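PDB 6Z8H: variant surface glycoprotein MITat 1.13 from Trypanosoma brucei, which probably forms the parasite's surface coat, whose exchange among many antigenically distinct variants lets the trypanosome evade the host immune response. Local coordinates for residues S39-R44 and T262-A267; S114-A119 and E266-I271; C35-R40 and E187-I192. All coordinates share one frame; numbering follows the deposited sequence.

Overall arrangement
All three contacts join parts of the middle of an elongated chain built on two successive long helices, 34-75 and 78-129. Contacts 1 and 2 are buried neighbours, their centres about 6 Å apart, and both use helix 260-273: contact 1 sets it against helix 34-75 with a polar arginine-histidine pair, contact 2 against helix 78-129 by apolar packing alone. Contact 3, centred about 9 Å from contact 1, is only partly buried and returns to helix 34-75, one turn earlier, where a disulfide sulfur meets the loop 187-192. Sugars lie beside all three, touching or hydrogen-bonded to helix residues that are mostly not those packing across the contact.

Contact 1 of 3, residues S39-R44 and T262-A267; sequences SRLLKR and TVAHEA. With MAN (alpha-D-mannopyranose), chain C.
The Arg44 side chain leaves with CG beside the backbone N and then bends at CG-CD (chi3 65°), which delivers its guanidinium to the His265 imidazole; His265 sets its ring anti to its own backbone N, bringing ND1 round to the arginine. Arg44 NH1 donates to His265 ND1 at 2.9 Å through a fairly straight bond, 158° at the hydrogen. NH1 approaches in the ring plane of His265, and ND1 in turn lies in the guanidinium plane, yet the two flat groups are turned 64° apart, so this is an edge-to-edge meeting without stacking. Accepting at ND1 is consistent with a neutral ring that carries its proton on NE2. Arg44 NH2, 3.2 Å from His265 CE1, stands above the ring plane on the side of the water that completes the link. This water donates to the backbone O of His265 at 3.0 Å, accepts a weak bond from Arg44 NH2 at 2.8 Å, and hovers over the centre of that imidazole face. The strongest partner of the guanidinium lies elsewhere, in a salt bridge from Arg44 NE to Glu182, so arginine, carboxylate and histidine form a chain of polar contacts within a largely buried region. Deeper in the interface the contact turns apolar. Leu41 sends its CD2 methyl to Ala264 CB at 4.3 Å, a loose touch, and both residues also rest on Ile116 of helix 78-129. Helix 260-273 thus packs as a short third helix against the long helical hairpin of 34-75 and 78-129, the framework of the A-type N-terminal domain of variant surface glycoproteins.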
loop_
_atom_site.group_PDB
_atom_site.type_symbol
_atom_site.label_atom_id
_atom_site.label_comp_id
_atom_site.label_asym_id
_atom_site.label_seq_id
_atom_site.Cartn_x
_atom_site.Cartn_y
_atom_site.Cartn_z
ATOM N N SER A 39 -3.467 15.679 -7.101
ATOM C CA SER A 39 -2.767 16.185 -5.926
ATOM C C SER A 39 -3.662 16.147 -4.699
ATOM O O SER A 39 -3.237 15.698 -3.623
ATOM C CB SER A 39 -2.263 17.605 -6.171
ATOM O OG SER A 39 -1.686 18.111 -4.982
ATOM N N ARG A 40 -4.921 16.552 -4.837
ATOM C CA ARG A 40 -5.784 16.613 -3.665
ATOM C C ARG A 40 -6.089 15.212 -3.165
ATOM O O ARG A 40 -6.095 14.963 -1.952
ATOM C CB ARG A 40 -7.079 17.373 -3.973
ATOM C CG ARG A 40 -7.861 17.652 -2.693
ATOM C CD ARG A 40 -9.282 18.168 -2.928
ATOM N NE ARG A 40 -9.337 19.376 -3.744
ATOM C CZ ARG A 40 -10.415 20.139 -3.881
ATOM N NH1 ARG A 40 -11.546 19.824 -3.277
ATOM N NH2 ARG A 40 -10.366 21.193 -4.675
ATOM N N LEU A 41 -6.334 14.277 -4.074
ATOM C CA LEU A 41 -6.685 12.921 -3.665
ATOM C C LEU A 41 -5.513 12.228 -2.969
ATOM O O LEU A 41 -5.696 11.514 -1.959
ATOM C CB LEU A 41 -7.138 12.120 -4.881
ATOM C CG LEU A 41 -7.836 10.782 -4.618
ATOM C CD1 LEU A 41 -9.021 10.972 -3.657
ATOM C CD2 LEU A 41 -8.266 10.088 -5.912
ATOM N N LEU A 42 -4.291 12.459 -3.459
ATOM C CA LEU A 42 -3.114 11.905 -2.803
ATOM C C LEU A 42 -2.844 12.605 -1.477
ATOM O O LEU A 42 -2.373 11.966 -0.529
ATOM C CB LEU A 42 -1.900 12.030 -3.714
ATOM C CG LEU A 42 -1.881 11.121 -4.923
ATOM C CD1 LEU A 42 -0.715 11.483 -5.842
ATOM C CD2 LEU A 42 -1.747 9.663 -4.519
ATOM N N LYS A 43 -3.156 13.900 -1.366
ATOM C CA LYS A 43 -3.036 14.584 -0.078
ATOM C C LYS A 43 -4.043 14.053 0.933
ATOM O O LYS A 43 -3.727 13.917 2.122
ATOM C CB LYS A 43 -3.227 16.092 -0.273
ATOM C CG LYS A 43 -1.939 16.829 -0.620
ATOM C CD LYS A 43 -2.154 18.323 -0.844
ATOM C CE LYS A 43 -1.075 18.862 -1.771
ATOM N NZ LYS A 43 -0.831 20.334 -1.630
ATOM N N ARG A 44 -5.264 13.756 0.492
ATOM C CA ARG A 44 -6.246 13.148 1.378
ATOM C C ARG A 44 -5.818 11.745 1.794
ATOM O O ARG A 44 -5.961 11.355 2.968
ATOM C CB ARG A 44 -7.600 13.107 0.699
ATOM C CG ARG A 44 -8.216 14.474 0.441
ATOM C CD ARG A 44 -9.532 14.300 -0.264
ATOM N NE ARG A 44 -10.511 13.611 0.574
ATOM C CZ ARG A 44 -11.542 12.919 0.096
ATOM N NH1 ARG A 44 -11.730 12.808 -1.220
ATOM N NH2 ARG A 44 -12.405 12.342 0.912
ATOM N N THR A 262 -15.074 7.795 -7.482
ATOM C CA THR A 262 -16.102 7.590 -6.470
ATOM C C THR A 262 -15.716 6.459 -5.537
ATOM O O THR A 262 -15.876 6.581 -4.325
ATOM C CB THR A 262 -17.434 7.273 -7.154
ATOM O OG1 THR A 262 -17.753 8.297 -8.098
ATOM C CG2 THR A 262 -18.550 7.114 -6.133
ATOM N N VAL A 263 -15.207 5.349 -6.079
ATOM C CA VAL A 263 -14.820 4.204 -5.262
ATOM C C VAL A 263 -13.635 4.544 -4.370
ATOM O O VAL A 263 -13.557 4.073 -3.229
ATOM C CB VAL A 263 -14.535 3.015 -6.196
ATOM C CG1 VAL A 263 -13.785 1.941 -5.528
ATOM C CG2 VAL A 263 -15.843 2.476 -6.785
ATOM N N ALA A 264 -12.697 5.355 -4.864
ATOM C CA ALA A 264 -11.594 5.827 -4.034
ATOM C C ALA A 264 -12.102 6.678 -2.875
ATOM O O ALA A 264 -11.709 6.472 -1.715
ATOM C CB ALA A 264 -10.603 6.596 -4.906
ATOM N N HIS A 265 -12.993 7.630 -3.171
ATOM C CA HIS A 265 -13.620 8.444 -2.135
ATOM C C HIS A 265 -14.299 7.562 -1.097
ATOM O O HIS A 265 -14.180 7.799 0.109
ATOM C CB HIS A 265 -14.649 9.351 -2.803
ATOM C CG HIS A 265 -15.107 10.528 -1.991
ATOM N ND1 HIS A 265 -14.265 11.548 -1.613
ATOM C CD2 HIS A 265 -16.348 10.913 -1.613
ATOM C CE1 HIS A 265 -14.960 12.495 -1.005
ATOM N NE2 HIS A 265 -16.232 12.145 -1.017
ATOM N N GLU A 266 -15.061 6.575 -1.517
ATOM C CA GLU A 266 -15.795 5.669 -0.612
ATOM C C GLU A 266 -14.797 4.870 0.240
ATOM O O GLU A 266 -15.171 4.543 1.372
ATOM C CB GLU A 266 -16.720 4.739 -1.375
ATOM C CG GLU A 266 -17.528 3.815 -0.481
ATOM C CD GLU A 266 -18.193 4.480 0.719
ATOM O OE1 GLU A 266 -17.844 4.110 1.895
ATOM O OE2 GLU A 266 -19.048 5.389 0.486
ATOM N N ALA A 267 -13.599 4.570 -0.259
ATOM C CA ALA A 267 -12.639 3.791 0.520
ATOM C C ALA A 267 -12.058 4.623 1.651
ATOM O O ALA A 267 -11.811 4.100 2.748
ATOM C CB ALA A 267 -11.515 3.289 -0.378
HETATM C C1 MAN C . 2.940 18.856 -8.503
HETATM C C2 MAN C . 1.886 17.738 -8.589
HETATM C C3 MAN C . 0.553 18.246 -9.012
HETATM C C4 MAN C . 0.113 19.484 -8.205
HETATM C C5 MAN C . 1.223 20.552 -8.242
HETATM C C6 MAN C . 0.879 21.721 -7.330
HETATM O O2 MAN C . 1.629 17.196 -7.297
HETATM O O3 MAN C . -0.444 17.252 -8.938
HETATM O O4 MAN C . -1.074 20.055 -8.790
HETATM O O5 MAN C . 2.452 19.977 -7.780
HETATM O O6 MAN C . -0.567 21.813 -7.276
HETATM O O HOH W 1 -14.160 10.321 1.690
#

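Contact 2 of 3, residues S114-A119 and E266-I271; sequences SKIEEA and EALKAI. With NAG (2-acetamido-2-deoxy-beta-D-glucopyranose), chain E.
Lys115 and Ala267 bring the two helical segments closest, their CA atoms 7.3 Å apart, a near approach consistent with the small alanine methyl at the interface. Ala267 points its CB at the other helix and meets the aliphatic shaft of Lys115, whose CD lies 4.0 Å from it. The lysine chain is extended beyond CG and runs alongside the alanine; the CD methylene makes the contact, and the ammonium lies further along the chain. One residue later Ile116 reaches across with CD1, the tip of its longer branch; with CG1 anti to the carbonyl carbon (chi1 -79°), that branch extends across to Leu268. The CD1 methyl lodges against the forked end of the leucine, 3.5 Å from Leu268 CD2 and 3.8 Å from Leu268 CD1, and the two side chains meet at about a right angle. No hydrogen bond crosses between the segments. On another flank of segment 114-119, Glu118 OE2 accepts from N2 of a glycan N-acetylglucosamine at 3.1 Å and also from Asn124 ND2 of the second subunit, placing a sugar and the dimer partner on the same oxygen. The acetyl methyl C8 of that sugar lies 3.9 Å from Lys115 CG, so the lysine shaft touches protein and glycan alike. Around the apolar centre, Leu45 of helix 34-75 packs on Ile116, Tyr48 of the same helix covers Leu268, and Ala112 extends the seam along helix 78-129, so that helix 260-273 is seated against both long helices.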
loop_
_atom_site.group_PDB
_atom_site.type_symbol
_atom_site.label_atom_id
_atom_site.label_comp_id
_atom_site.label_asym_id
_atom_site.label_seq_id
_atom_site.Cartn_x
_atom_site.Cartn_y
_atom_site.Cartn_z
ATOM N N SER A 114 -4.903 1.281 -2.790
ATOM C CA SER A 114 -4.994 0.708 -4.128
ATOM C C SER A 114 -6.003 1.461 -4.980
ATOM O O SER A 114 -5.763 1.695 -6.168
ATOM C CB SER A 114 -5.357 -0.763 -4.060
ATOM O OG SER A 114 -6.693 -0.960 -3.685
ATOM N N LYS A 115 -7.133 1.861 -4.398
ATOM C CA LYS A 115 -8.178 2.530 -5.170
ATOM C C LYS A 115 -7.797 3.965 -5.518
ATOM O O LYS A 115 -8.035 4.417 -6.644
ATOM C CB LYS A 115 -9.489 2.420 -4.393
ATOM C CG LYS A 115 -10.086 1.024 -4.457
ATOM C CD LYS A 115 -11.196 0.819 -3.453
ATOM C CE LYS A 115 -11.879 -0.529 -3.629
ATOM N NZ LYS A 115 -13.214 -0.532 -2.978
ATOM N N ILE A 116 -7.142 4.679 -4.610
ATOM C CA ILE A 116 -6.697 6.041 -4.894
ATOM C C ILE A 116 -5.583 6.045 -5.927
ATOM O O ILE A 116 -5.571 6.903 -6.815
ATOM C CB ILE A 116 -6.281 6.763 -3.598
ATOM C CG1 ILE A 116 -7.501 7.259 -2.825
ATOM C CG2 ILE A 116 -5.302 7.885 -3.914
ATOM C CD1 ILE A 116 -7.186 7.867 -1.503
ATOM N N GLU A 117 -4.622 5.125 -5.830
ATOM C CA GLU A 117 -3.523 5.098 -6.791
ATOM C C GLU A 117 -4.008 4.710 -8.192
ATOM O O GLU A 117 -3.528 5.270 -9.184
ATOM C CB GLU A 117 -2.401 4.170 -6.301
ATOM C CG GLU A 117 -1.659 4.715 -5.075
ATOM C CD GLU A 117 -0.758 5.924 -5.381
ATOM O OE1 GLU A 117 -0.815 6.475 -6.503
ATOM O OE2 GLU A 117 0.006 6.301 -4.457
ATOM N N GLU A 118 -5.004 3.814 -8.300
ATOM C CA GLU A 118 -5.593 3.521 -9.605
ATOM C C GLU A 118 -6.248 4.765 -10.191
ATOM O O GLU A 118 -6.075 5.061 -11.378
ATOM C CB GLU A 118 -6.598 2.367 -9.502
ATOM C CG GLU A 118 -7.169 1.975 -10.860
ATOM C CD GLU A 118 -8.043 0.748 -10.841
ATOM O OE1 GLU A 118 -8.023 0.019 -9.837
ATOM O OE2 GLU A 118 -8.747 0.463 -11.820
ATOM N N ALA A 119 -7.010 5.509 -9.384
ATOM C CA ALA A 119 -7.632 6.731 -9.886
ATOM C C ALA A 119 -6.592 7.765 -10.278
ATOM O O ALA A 119 -6.771 8.471 -11.275
ATOM C CB ALA A 119 -8.588 7.286 -8.834
ATOM N N GLU A 266 -15.061 6.575 -1.517
ATOM C CA GLU A 266 -15.795 5.669 -0.612
ATOM C C GLU A 266 -14.797 4.870 0.240
ATOM O O GLU A 266 -15.171 4.543 1.372
ATOM C CB GLU A 266 -16.720 4.739 -1.375
ATOM C CG GLU A 266 -17.528 3.815 -0.481
ATOM C CD GLU A 266 -18.193 4.480 0.719
ATOM O OE1 GLU A 266 -17.844 4.110 1.895
ATOM O OE2 GLU A 266 -19.048 5.389 0.486
ATOM N N ALA A 267 -13.599 4.570 -0.259
ATOM C CA ALA A 267 -12.639 3.791 0.520
ATOM C C ALA A 267 -12.058 4.623 1.651
ATOM O O ALA A 267 -11.811 4.100 2.748
ATOM C CB ALA A 267 -11.515 3.289 -0.378
ATOM N N LEU A 268 -11.883 5.923 1.434
ATOM C CA LEU A 268 -11.508 6.804 2.533
ATOM C C LEU A 268 -12.617 6.879 3.580
ATOM O O LEU A 268 -12.349 6.781 4.786
ATOM C CB LEU A 268 -11.181 8.194 1.989
ATOM C CG LEU A 268 -10.002 8.242 1.007
ATOM C CD1 LEU A 268 -9.756 9.665 0.560
ATOM C CD2 LEU A 268 -8.746 7.632 1.662
ATOM N N LYS A 269 -13.876 6.981 3.150
ATOM C CA LYS A 269 -14.978 6.995 4.108
ATOM C C LYS A 269 -15.018 5.694 4.911
ATOM O O LYS A 269 -15.338 5.703 6.109
ATOM C CB LYS A 269 -16.313 7.214 3.406
ATOM C CG LYS A 269 -17.457 7.334 4.371
ATOM C CD LYS A 269 -18.725 7.818 3.704
ATOM C CE LYS A 269 -19.793 8.147 4.732
ATOM N NZ LYS A 269 -21.107 8.461 4.109
ATOM N N ALA A 270 -14.679 4.563 4.281
ATOM C CA ALA A 270 -14.690 3.290 5.005
ATOM C C ALA A 270 -13.742 3.296 6.196
ATOM O O ALA A 270 -14.020 2.661 7.225
ATOM C CB ALA A 270 -14.325 2.140 4.066
ATOM N N ILE A 271 -12.616 3.995 6.073
ATOM C CA ILE A 271 -11.684 4.079 7.182
ATOM C C ILE A 271 -12.323 4.858 8.317
ATOM O O ILE A 271 -12.295 4.438 9.477
ATOM C CB ILE A 271 -10.354 4.717 6.749
ATOM C CG1 ILE A 271 -9.660 3.898 5.665
ATOM C CG2 ILE A 271 -9.427 4.877 7.972
ATOM C CD1 ILE A 271 -8.455 4.601 5.081
HETATM C C1 NAG E . -11.867 1.522 -12.525
HETATM C C2 NAG E . -12.238 0.225 -11.665
HETATM C C3 NAG E . -12.018 -1.032 -12.410
HETATM C C4 NAG E . -12.664 -0.937 -13.772
HETATM C C5 NAG E . -12.193 0.345 -14.411
HETATM C C6 NAG E . -12.762 0.519 -15.798
HETATM C C7 NAG E . -12.157 0.135 -9.209
HETATM C C8 NAG E . -11.252 0.217 -8.047
HETATM N N2 NAG E . -11.529 0.294 -10.378
HETATM O O3 NAG E . -12.597 -2.104 -11.707
HETATM O O4 NAG E . -12.072 -2.014 -14.368
HETATM O O5 NAG E . -12.625 1.424 -13.671
HETATM O O6 NAG E . -12.004 1.479 -16.474
HETATM O O7 NAG E . -13.293 -0.106 -9.065
#

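Contact 3 of 3, residues C35-R40 and E187-I192; sequences CGCKSR and EPAKLI. With MAN (alpha-D-mannopyranose), chain C; NAG (2-acetamido-2-deoxy-beta-D-glucopyranose), chain F.
Cys37 turns its sulfur to the loop 187-192, where Leu191 faces it with both methyls: SG sits in the fork of the leucine, 3.9 Å from Leu191 CD2 and 4.0 Å from Leu191 CD1. Next to this fork Ala189 presents its CB to the same sulfur at 4.0 Å, so one sulfur receives both close side-chain contacts. Leu191 has an unusual positive phi (69°), and its CB points toward the helix. The sulfur is fixed from its own side by the disulfide to Cys31, near the start of helix 34-75, and Ala189 also packs on Cys31; a disulfide-braced helix start is thus set against the long loop leading into strand 194-202 of the antiparallel sheet. Cys35 points away from that loop, in a disulfide to Cys165. Cys35 O, already bonded by Ser39 N, accepts a hydrogen bond from mannose O3 at 2.9 Å. Lys38 stretches out fully, and its NZ is shared between N-acetylglucosamine O7, at 3.0 Å, and Asn124 OD1 of the same chain.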
loop_
_atom_site.group_PDB
_atom_site.type_symbol
_atom_site.label_atom_id
_atom_site.label_comp_id
_atom_site.label_asym_id
_atom_site.label_seq_id
_atom_site.Cartn_x
_atom_site.Cartn_y
_atom_site.Cartn_z
ATOM N N CYS A 35 -4.291 17.678 -12.708
ATOM C CA CYS A 35 -3.214 17.862 -11.737
ATOM C C CYS A 35 -3.744 18.172 -10.338
ATOM O O CYS A 35 -3.257 17.612 -9.349
ATOM C CB CYS A 35 -2.268 18.972 -12.183
ATOM S SG CYS A 35 -1.318 18.583 -13.709
ATOM N N GLY A 36 -4.769 19.022 -10.237
ATOM C CA GLY A 36 -5.330 19.366 -8.944
ATOM C C GLY A 36 -6.100 18.218 -8.325
ATOM O O GLY A 36 -5.996 17.971 -7.120
ATOM N N CYS A 37 -6.889 17.504 -9.119
ATOM C CA CYS A 37 -7.635 16.375 -8.586
ATOM C C CYS A 37 -6.687 15.298 -8.069
ATOM O O CYS A 37 -6.886 14.752 -6.975
ATOM C CB CYS A 37 -8.558 15.759 -9.628
ATOM S SG CYS A 37 -9.963 16.786 -10.089
ATOM N N LYS A 38 -5.612 15.030 -8.805
ATOM C CA LYS A 38 -4.672 13.999 -8.394
ATOM C C LYS A 38 -3.950 14.436 -7.140
ATOM O O LYS A 38 -3.814 13.649 -6.199
ATOM C CB LYS A 38 -3.668 13.724 -9.515
ATOM C CG LYS A 38 -2.594 12.694 -9.164
ATOM C CD LYS A 38 -1.605 12.478 -10.326
ATOM C CE LYS A 38 -0.447 11.611 -9.840
ATOM N NZ LYS A 38 0.573 11.440 -10.865
ATOM N N SER A 39 -3.467 15.679 -7.101
ATOM C CA SER A 39 -2.767 16.185 -5.926
ATOM C C SER A 39 -3.662 16.147 -4.699
ATOM O O SER A 39 -3.237 15.698 -3.623
ATOM C CB SER A 39 -2.263 17.605 -6.171
ATOM O OG SER A 39 -1.686 18.111 -4.982
ATOM N N ARG A 40 -4.921 16.552 -4.837
ATOM C CA ARG A 40 -5.784 16.613 -3.665
ATOM C C ARG A 40 -6.089 15.212 -3.165
ATOM O O ARG A 40 -6.095 14.963 -1.952
ATOM C CB ARG A 40 -7.079 17.373 -3.973
ATOM C CG ARG A 40 -7.861 17.652 -2.693
ATOM C CD ARG A 40 -9.282 18.168 -2.928
ATOM N NE ARG A 40 -9.337 19.376 -3.744
ATOM C CZ ARG A 40 -10.415 20.139 -3.881
ATOM N NH1 ARG A 40 -11.546 19.824 -3.277
ATOM N NH2 ARG A 40 -10.366 21.193 -4.675
ATOM N N GLU A 187 -16.671 14.562 -3.742
ATOM C CA GLU A 187 -16.039 13.548 -4.561
ATOM C C GLU A 187 -15.039 14.193 -5.521
ATOM O O GLU A 187 -15.251 15.318 -6.001
ATOM C CB GLU A 187 -17.088 12.818 -5.402
ATOM C CG GLU A 187 -17.676 11.601 -4.728
ATOM C CD GLU A 187 -19.106 11.334 -5.138
ATOM O OE1 GLU A 187 -20.012 11.567 -4.309
ATOM O OE2 GLU A 187 -19.319 10.897 -6.289
ATOM N N PRO A 188 -13.952 13.490 -5.841
ATOM C CA PRO A 188 -13.049 13.965 -6.896
ATOM C C PRO A 188 -13.796 14.069 -8.220
ATOM O O PRO A 188 -14.675 13.254 -8.518
ATOM C CB PRO A 188 -11.961 12.883 -6.951
ATOM C CG PRO A 188 -12.036 12.195 -5.613
ATOM C CD PRO A 188 -13.503 12.207 -5.279
ATOM N N ALA A 189 -13.451 15.099 -8.998
ATOM C CA ALA A 189 -14.161 15.418 -10.232
ATOM C C ALA A 189 -13.785 14.451 -11.347
ATOM O O ALA A 189 -12.650 13.984 -11.438
ATOM C CB ALA A 189 -13.873 16.859 -10.671
ATOM N N LYS A 190 -14.747 14.199 -12.238
ATOM C CA LYS A 190 -14.516 13.298 -13.359
ATOM C C LYS A 190 -13.790 13.999 -14.499
ATOM O O LYS A 190 -13.027 13.358 -15.226
ATOM C CB LYS A 190 -15.858 12.763 -13.856
ATOM C CG LYS A 190 -16.200 11.349 -13.424
ATOM C CD LYS A 190 -17.553 10.945 -14.000
ATOM C CE LYS A 190 -17.638 9.452 -14.221
ATOM N NZ LYS A 190 -19.047 8.968 -14.323
ATOM N N LEU A 191 -13.980 15.308 -14.614
ATOM C CA LEU A 191 -13.319 16.169 -15.599
ATOM C C LEU A 191 -13.718 15.979 -17.072
ATOM O O LEU A 191 -14.134 16.938 -17.723
ATOM C CB LEU A 191 -11.792 16.113 -15.480
ATOM C CG LEU A 191 -11.266 16.350 -14.051
ATOM C CD1 LEU A 191 -9.771 16.130 -14.053
ATOM C CD2 LEU A 191 -11.588 17.746 -13.552
ATOM N N ILE A 192 -13.570 14.783 -17.628
ATOM C CA ILE A 192 -13.875 14.517 -19.034
ATOM C C ILE A 192 -14.969 13.460 -19.087
ATOM O O ILE A 192 -14.807 12.356 -18.529
ATOM C CB ILE A 192 -12.625 14.077 -19.820
ATOM C CG1 ILE A 192 -11.590 15.206 -19.851
ATOM C CG2 ILE A 192 -13.024 13.620 -21.205
ATOM C CD1 ILE A 192 -10.262 14.824 -20.509
HETATM C C1 MAN C . 2.940 18.856 -8.503
HETATM C C2 MAN C . 1.886 17.738 -8.589
HETATM C C3 MAN C . 0.553 18.246 -9.012
HETATM C C4 MAN C . 0.113 19.484 -8.205
HETATM C C5 MAN C . 1.223 20.552 -8.242
HETATM C C6 MAN C . 0.879 21.721 -7.330
HETATM O O2 MAN C . 1.629 17.196 -7.297
HETATM O O3 MAN C . -0.444 17.252 -8.938
HETATM O O4 MAN C . -1.074 20.055 -8.790
HETATM O O5 MAN C . 2.452 19.977 -7.780
HETATM O O6 MAN C . -0.567 21.813 -7.276
HETATM C C1 NAG F . 4.581 13.581 -13.187
HETATM C C2 NAG F . 3.741 14.812 -12.835
HETATM C C3 NAG F . 4.579 16.040 -13.079
HETATM C C4 NAG F . 5.840 15.923 -12.261
HETATM C C5 NAG F . 6.553 14.608 -12.626
HETATM C C6 NAG F . 7.845 14.345 -11.908
HETATM C C7 NAG F . 1.339 14.494 -13.045
HETATM C C8 NAG F . 0.165 14.482 -13.946
HETATM N N2 NAG F . 2.476 14.826 -13.519
HETATM O O3 NAG F . 3.776 17.152 -12.710
HETATM O O4 NAG F . 6.827 16.909 -12.511
HETATM O O5 NAG F . 5.721 13.567 -12.411
HETATM O O6 NAG F . 7.641 14.380 -10.506
HETATM O O7 NAG F . 1.232 14.157 -11.936
#